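Computationally designed four-helix bundle protein (PDB 3U3B) is a synthetic, hyperthermostable four-helix bundle of unknown function, built to test flexible-backbone redesign of a complete protein hydrophobic core. Local coordinates at residues Thr12-Glu17 with Lys50-Thr55; Ala62-Thr67 with Asp95-Glu100. All coordinates share one frame; numbering follows the deposited sequence.

Contact 1: Thr12-Glu17 with Lys50-Thr55; sequences TDELKE and KEITET
L15 of helix 3-30 and I52 of helix 36-56 bring the two helices together, their side chains lying alongside each other and pointing opposite ways. From CB, with CG anti to the carbonyl carbon (chi1 -77°), the L15 chain leads to a branch point whose CG lies 4.0 Å from I52 CG2. Beyond it both methyls gather round the same isoleucine carbon: L15 CD2 comes closest, 3.8 Å from I52 CG2, and L15 CD1 follows at 4.0 Å from I52 CG2 while also touching T53, 4.2 Å from T53 CG2. Leucine suits this buried place because its fork straddles the isoleucine methyl, and L101 of helix 84-102 packs on it as well. The short helix axes are 10.9 Å apart at 157°, the nearly antiparallel packing of adjacent helices in an up-and-down four-helix bundle, consistent with the chain's match to the Hpt domain family. Cutting L15 back to an alanine would probably leave I52 CG2 without the carbons packed round it and T53 CG2 without its apolar neighbour CD1. I52 also has a second reach: its CD1 meets the carboxylate end of E14, 3.9 Å from E14 CD. That extended glutamate, with CG anti to the backbone N (chi1 177°), carries the carboxylate itself to the isoleucine methyl at the exposed border. T53 is buried, yet a threonine is tolerated there because T53 OG1 donates to K50 O at 2.8 Å, returning its hydroxyl to its own helix, while K50 NZ forms a salt bridge with E54 OE2 at 2.7 Å.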
loop_
_atom_site.group_PDB
_atom_site.type_symbol
_atom_site.label_atom_id
_atom_site.label_comp_id
_atom_site.label_asym_id
_atom_site.label_seq_id
_atom_site.Cartn_x
_atom_site.Cartn_y
_atom_site.Cartn_z
ATOM N N THR A 12 12.231 6.881 2.972
ATOM C CA THR A 12 11.960 5.967 1.869
ATOM C C THR A 12 12.178 4.514 2.274
ATOM O O THR A 12 11.495 3.615 1.763
ATOM C CB THR A 12 12.770 6.306 0.580
ATOM O OG1 THR A 12 14.171 6.319 0.857
ATOM C CG2 THR A 12 12.345 7.662 0.013
ATOM N N ASP A 13 13.126 4.268 3.170
ATOM C CA ASP A 13 13.329 2.924 3.694
ATOM C C ASP A 13 12.123 2.488 4.542
ATOM O O ASP A 13 11.736 1.315 4.535
ATOM C CB ASP A 13 14.596 2.850 4.526
ATOM C CG ASP A 13 15.861 2.789 3.676
ATOM O OD1 ASP A 13 15.762 2.629 2.439
ATOM O OD2 ASP A 13 16.964 2.886 4.255
ATOM N N GLU A 14 11.528 3.430 5.254
ATOM C CA GLU A 14 10.352 3.157 6.067
ATOM C C GLU A 14 9.170 2.797 5.175
ATOM O O GLU A 14 8.396 1.873 5.485
ATOM C CB GLU A 14 10.053 4.379 6.920
ATOM C CG GLU A 14 8.823 4.307 7.786
ATOM C CD GLU A 14 8.558 5.638 8.459
ATOM O OE1 GLU A 14 9.060 6.657 7.945
ATOM O OE2 GLU A 14 7.864 5.675 9.495
ATOM N N LEU A 15 9.050 3.501 4.052
ATOM C CA LEU A 15 7.968 3.261 3.112
ATOM C C LEU A 15 8.128 1.899 2.440
ATOM O O LEU A 15 7.139 1.173 2.231
ATOM C CB LEU A 15 7.892 4.356 2.064
ATOM C CG LEU A 15 7.271 5.677 2.525
ATOM C CD1 LEU A 15 7.507 6.796 1.478
ATOM C CD2 LEU A 15 5.792 5.519 2.859
ATOM N N LYS A 16 9.369 1.552 2.103
ATOM C CA LYS A 16 9.671 0.232 1.537
ATOM C C LYS A 16 9.387 -0.917 2.508
ATOM O O LYS A 16 8.941 -1.997 2.085
ATOM C CB LYS A 16 11.132 0.165 1.086
ATOM C CG LYS A 16 11.442 1.051 -0.082
ATOM C CD LYS A 16 12.930 0.994 -0.402
ATOM C CE LYS A 16 13.296 1.915 -1.562
ATOM N NZ LYS A 16 14.730 1.758 -1.990
ATOM N N GLU A 17 9.648 -0.710 3.797
ATOM C CA GLU A 17 9.317 -1.719 4.810
ATOM C C GLU A 17 7.794 -1.908 4.929
ATOM O O GLU A 17 7.298 -3.046 5.018
ATOM C CB GLU A 17 9.934 -1.362 6.169
ATOM C CG GLU A 17 11.358 -1.897 6.374
ATOM C CD GLU A 17 12.007 -1.451 7.682
ATOM O OE1 GLU A 17 11.622 -0.382 8.210
ATOM O OE2 GLU A 17 12.909 -2.175 8.177
ATOM N N LYS A 50 0.167 6.499 3.213
ATOM C CA LYS A 50 -0.460 7.657 2.595
ATOM C C LYS A 50 -0.168 8.911 3.400
ATOM O O LYS A 50 0.177 9.935 2.817
ATOM C CB LYS A 50 -1.957 7.427 2.532
ATOM C CG LYS A 50 -2.811 8.592 2.045
ATOM C CD LYS A 50 -2.567 8.920 0.607
ATOM C CE LYS A 50 -3.673 9.824 0.066
ATOM N NZ LYS A 50 -3.851 11.060 0.876
ATOM N N GLU A 51 -0.304 8.813 4.721
ATOM C CA GLU A 51 0.053 9.909 5.641
ATOM C C GLU A 51 1.508 10.355 5.398
ATOM O O GLU A 51 1.791 11.553 5.269
ATOM C CB GLU A 51 -0.120 9.464 7.095
ATOM C CG GLU A 51 0.332 10.529 8.104
ATOM C CD GLU A 51 0.254 10.090 9.549
ATOM O OE1 GLU A 51 -0.027 8.898 9.825
ATOM O OE2 GLU A 51 0.482 10.951 10.428
ATOM N N ILE A 52 2.435 9.402 5.356
ATOM C CA ILE A 52 3.847 9.730 5.126
ATOM C C ILE A 52 4.064 10.423 3.775
ATOM O O ILE A 52 4.760 11.456 3.706
ATOM C CB ILE A 52 4.742 8.483 5.218
ATOM C CG1 ILE A 52 4.743 7.951 6.645
ATOM C CG2 ILE A 52 6.188 8.777 4.724
ATOM C CD1 ILE A 52 5.228 6.563 6.756
ATOM N N THR A 53 3.466 9.885 2.712
ATOM C CA THR A 53 3.675 10.464 1.381
ATOM C C THR A 53 3.113 11.879 1.290
ATOM O O THR A 53 3.675 12.732 0.579
ATOM C CB THR A 53 3.058 9.611 0.271
ATOM O OG1 THR A 53 1.665 9.407 0.548
ATOM C CG2 THR A 53 3.768 8.315 0.198
ATOM N N GLU A 54 2.036 12.145 2.032
ATOM C CA GLU A 54 1.468 13.484 2.036
ATOM C C GLU A 54 2.422 14.445 2.728
ATOM O O GLU A 54 2.614 15.571 2.279
ATOM C CB GLU A 54 0.117 13.529 2.749
ATOM C CG GLU A 54 -1.045 12.877 2.009
ATOM C CD GLU A 54 -1.314 13.494 0.632
ATOM O OE1 GLU A 54 -0.504 14.317 0.155
ATOM O OE2 GLU A 54 -2.349 13.144 0.016
ATOM N N THR A 55 3.003 14.001 3.833
ATOM C CA THR A 55 3.961 14.821 4.542
ATOM C C THR A 55 5.134 15.163 3.633
ATOM O O THR A 55 5.627 16.292 3.638
ATOM C CB THR A 55 4.464 14.104 5.806
ATOM O OG1 THR A 55 3.351 13.839 6.674
ATOM C CG2 THR A 55 5.477 14.961 6.539
#

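Contact 2: Ala62-Thr67 with Asp95-Glu100; sequences AKVLHT and DMVTRE
M96 reaches across from helix 84-102 to V64 of helix 59-76, the two side chains set crosswise. Its chain bends at chi3 (50°), bringing the terminal methyl round to the valine, with M96 CE 4.1 Å from V64 CG2 and almost as near to V64 CG1. A long, flexible, unbranched residue suits this exposed border, where it can lie at the solvent-facing edge of the apolar seam.

One residue on, V97 makes the closest approach. V97 CG2 sits 3.5 Å from V64 CG1, and these valines pass side by side with their ends running contrary ways where the backbones are nearest, with V64 CA and V97 CA 6.5 Å apart. The same methyl, V97 CG2, also touches L65 CD2, at 3.8 Å, and V97 CG1 lies 4.1 Å from that leucine methyl. L65 starts out roughly tangential to the interface, but its longer chain carries CD2 over to V97, meeting it nearly perpendicularly. The short axes are 9.5 Å apart at 166°, a close antiparallel pairing of consecutive helices in the four-helix bundle, and compact beta-branched valines on both sides fit such a narrow separation. I19 of helix 3-30 and V61 and I68 of helix 59-76 also pack on V97, setting it firmly in the core.

Further along, T98 packs on I19 as well, a small side chain that fits beside the neighbouring helix. E100 directs its CB back toward helix 59-76, touching V61 there, and its carboxylate has a weak hydrogen bond to S60, a polar finish suited to the partly exposed end of the seam.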
loop_
_atom_site.group_PDB
_atom_site.type_symbol
_atom_site.label_atom_id
_atom_site.label_comp_id
_atom_site.label_asym_id
_atom_site.label_seq_id
_atom_site.Cartn_x
_atom_site.Cartn_y
_atom_site.Cartn_z
ATOM N N ALA A 62 1.023 9.083 -3.406
ATOM C CA ALA A 62 -0.189 9.291 -2.625
ATOM C C ALA A 62 -1.441 8.973 -3.419
ATOM O O ALA A 62 -2.382 8.371 -2.884
ATOM C CB ALA A 62 -0.241 10.705 -2.124
ATOM N N LYS A 63 -1.465 9.366 -4.689
ATOM C CA LYS A 63 -2.651 9.144 -5.509
ATOM C C LYS A 63 -2.884 7.654 -5.774
ATOM O O LYS A 63 -4.029 7.221 -5.842
ATOM C CB LYS A 63 -2.562 9.887 -6.844
ATOM C CG LYS A 63 -2.441 11.400 -6.729
ATOM C CD LYS A 63 -3.699 12.081 -6.189
ATOM C CE LYS A 63 -3.497 13.591 -6.144
ATOM N NZ LYS A 63 -3.294 14.172 -7.504
ATOM N N VAL A 64 -1.809 6.887 -5.938
ATOM C CA VAL A 64 -1.933 5.431 -6.074
ATOM C C VAL A 64 -2.361 4.786 -4.757
ATOM O O VAL A 64 -3.246 3.936 -4.740
ATOM C CB VAL A 64 -0.646 4.780 -6.613
ATOM C CG1 VAL A 64 -0.879 3.270 -6.858
ATOM C CG2 VAL A 64 -0.240 5.451 -7.923
ATOM N N LEU A 65 -1.756 5.197 -3.651
ATOM C CA LEU A 65 -2.163 4.694 -2.350
ATOM C C LEU A 65 -3.638 4.981 -2.073
ATOM O O LEU A 65 -4.376 4.124 -1.563
ATOM C CB LEU A 65 -1.291 5.291 -1.251
ATOM C CG LEU A 65 0.175 4.855 -1.317
ATOM C CD1 LEU A 65 1.024 5.721 -0.355
ATOM C CD2 LEU A 65 0.333 3.342 -1.068
ATOM N N HIS A 66 -4.082 6.175 -2.432
ATOM C CA HIS A 66 -5.475 6.542 -2.242
ATOM C C HIS A 66 -6.376 5.597 -3.025
ATOM O O HIS A 66 -7.426 5.165 -2.537
ATOM C CB HIS A 66 -5.707 7.974 -2.700
ATOM C CG HIS A 66 -7.125 8.420 -2.564
ATOM N ND1 HIS A 66 -7.778 8.457 -1.352
ATOM C CD2 HIS A 66 -8.018 8.842 -3.488
ATOM C CE1 HIS A 66 -9.012 8.891 -1.535
ATOM N NE2 HIS A 66 -9.184 9.128 -2.824
ATOM N N THR A 67 -5.956 5.268 -4.241
ATOM C CA THR A 67 -6.715 4.337 -5.075
ATOM C C THR A 67 -6.799 2.954 -4.437
ATOM O O THR A 67 -7.851 2.312 -4.469
ATOM C CB THR A 67 -6.111 4.203 -6.478
ATOM O OG1 THR A 67 -6.134 5.476 -7.145
ATOM C CG2 THR A 67 -6.916 3.232 -7.277
ATOM N N ASP A 95 2.696 -2.530 -6.961
ATOM C CA ASP A 95 3.913 -2.541 -7.755
ATOM C C ASP A 95 4.168 -1.178 -8.398
ATOM O O ASP A 95 5.297 -0.752 -8.518
ATOM C CB ASP A 95 3.828 -3.622 -8.817
ATOM C CG ASP A 95 3.869 -5.024 -8.227
ATOM O OD1 ASP A 95 4.270 -5.168 -7.040
ATOM O OD2 ASP A 95 3.489 -5.980 -8.952
ATOM N N MET A 96 3.103 -0.504 -8.810
ATOM C CA MET A 96 3.209 0.867 -9.281
ATOM C C MET A 96 3.791 1.746 -8.176
ATOM O O MET A 96 4.664 2.573 -8.440
ATOM C CB MET A 96 1.835 1.394 -9.725
ATOM C CG MET A 96 1.380 0.848 -11.068
ATOM S SD MET A 96 -0.401 0.993 -11.390
ATOM C CE MET A 96 -0.686 2.727 -10.991
ATOM N N VAL A 97 3.316 1.559 -6.946
ATOM C CA VAL A 97 3.790 2.350 -5.812
ATOM C C VAL A 97 5.276 2.115 -5.622
ATOM O O VAL A 97 6.034 3.045 -5.404
ATOM C CB VAL A 97 3.060 1.997 -4.488
ATOM C CG1 VAL A 97 3.759 2.649 -3.301
ATOM C CG2 VAL A 97 1.614 2.424 -4.547
ATOM N N THR A 98 5.697 0.867 -5.717
ATOM C CA THR A 98 7.095 0.544 -5.526
ATOM C C THR A 98 7.966 1.191 -6.603
ATOM O O THR A 98 9.040 1.725 -6.293
ATOM C CB THR A 98 7.322 -0.966 -5.525
ATOM O OG1 THR A 98 6.747 -1.516 -4.349
ATOM C CG2 THR A 98 8.780 -1.289 -5.500
ATOM N N ARG A 99 7.521 1.144 -7.858
ATOM C CA ARG A 99 8.305 1.751 -8.935
ATOM C C ARG A 99 8.392 3.266 -8.740
ATOM O O ARG A 99 9.474 3.865 -8.861
ATOM C CB ARG A 99 7.704 1.468 -10.312
ATOM C CG ARG A 99 7.754 -0.006 -10.728
ATOM C CD ARG A 99 9.162 -0.531 -10.790
ATOM N NE ARG A 99 9.235 -1.859 -11.435
ATOM C CZ ARG A 99 10.369 -2.430 -11.842
ATOM N NH1 ARG A 99 11.526 -1.796 -11.684
ATOM N NH2 ARG A 99 10.362 -3.622 -12.425
ATOM N N GLU A 100 7.240 3.879 -8.491
ATOM C CA GLU A 100 7.151 5.337 -8.396
ATOM C C GLU A 100 8.028 5.819 -7.255
ATOM O O GLU A 100 8.672 6.869 -7.335
ATOM C CB GLU A 100 5.697 5.768 -8.181
ATOM C CG GLU A 100 5.473 7.259 -8.316
ATOM C CD GLU A 100 5.786 7.764 -9.711
ATOM O OE1 GLU A 100 5.462 7.050 -10.687
ATOM O OE2 GLU A 100 6.365 8.868 -9.826
#

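How the contacts relate
From the N terminus, helix 3-30 runs out and helix 36-56 returns beside it, so contact 1 closes a loop of 32 intervening residues. The chain then turns directly into helix 59-76, and contact 2 closes a second loop, of 27 residues, when helix 84-102 comes back. The loops are in series: neither nests in nor crosses the other. Their centres are about 11 Å apart, and helices 36-56 and 59-76 join them: T53 OG1 lies 3.5 Å from A62 CB, and T53 CG2 lies 3.8 Å from L65 CD1. Side chains of both contacts also reach between helix 3-30 and helix 84-102, completing the four-helix core.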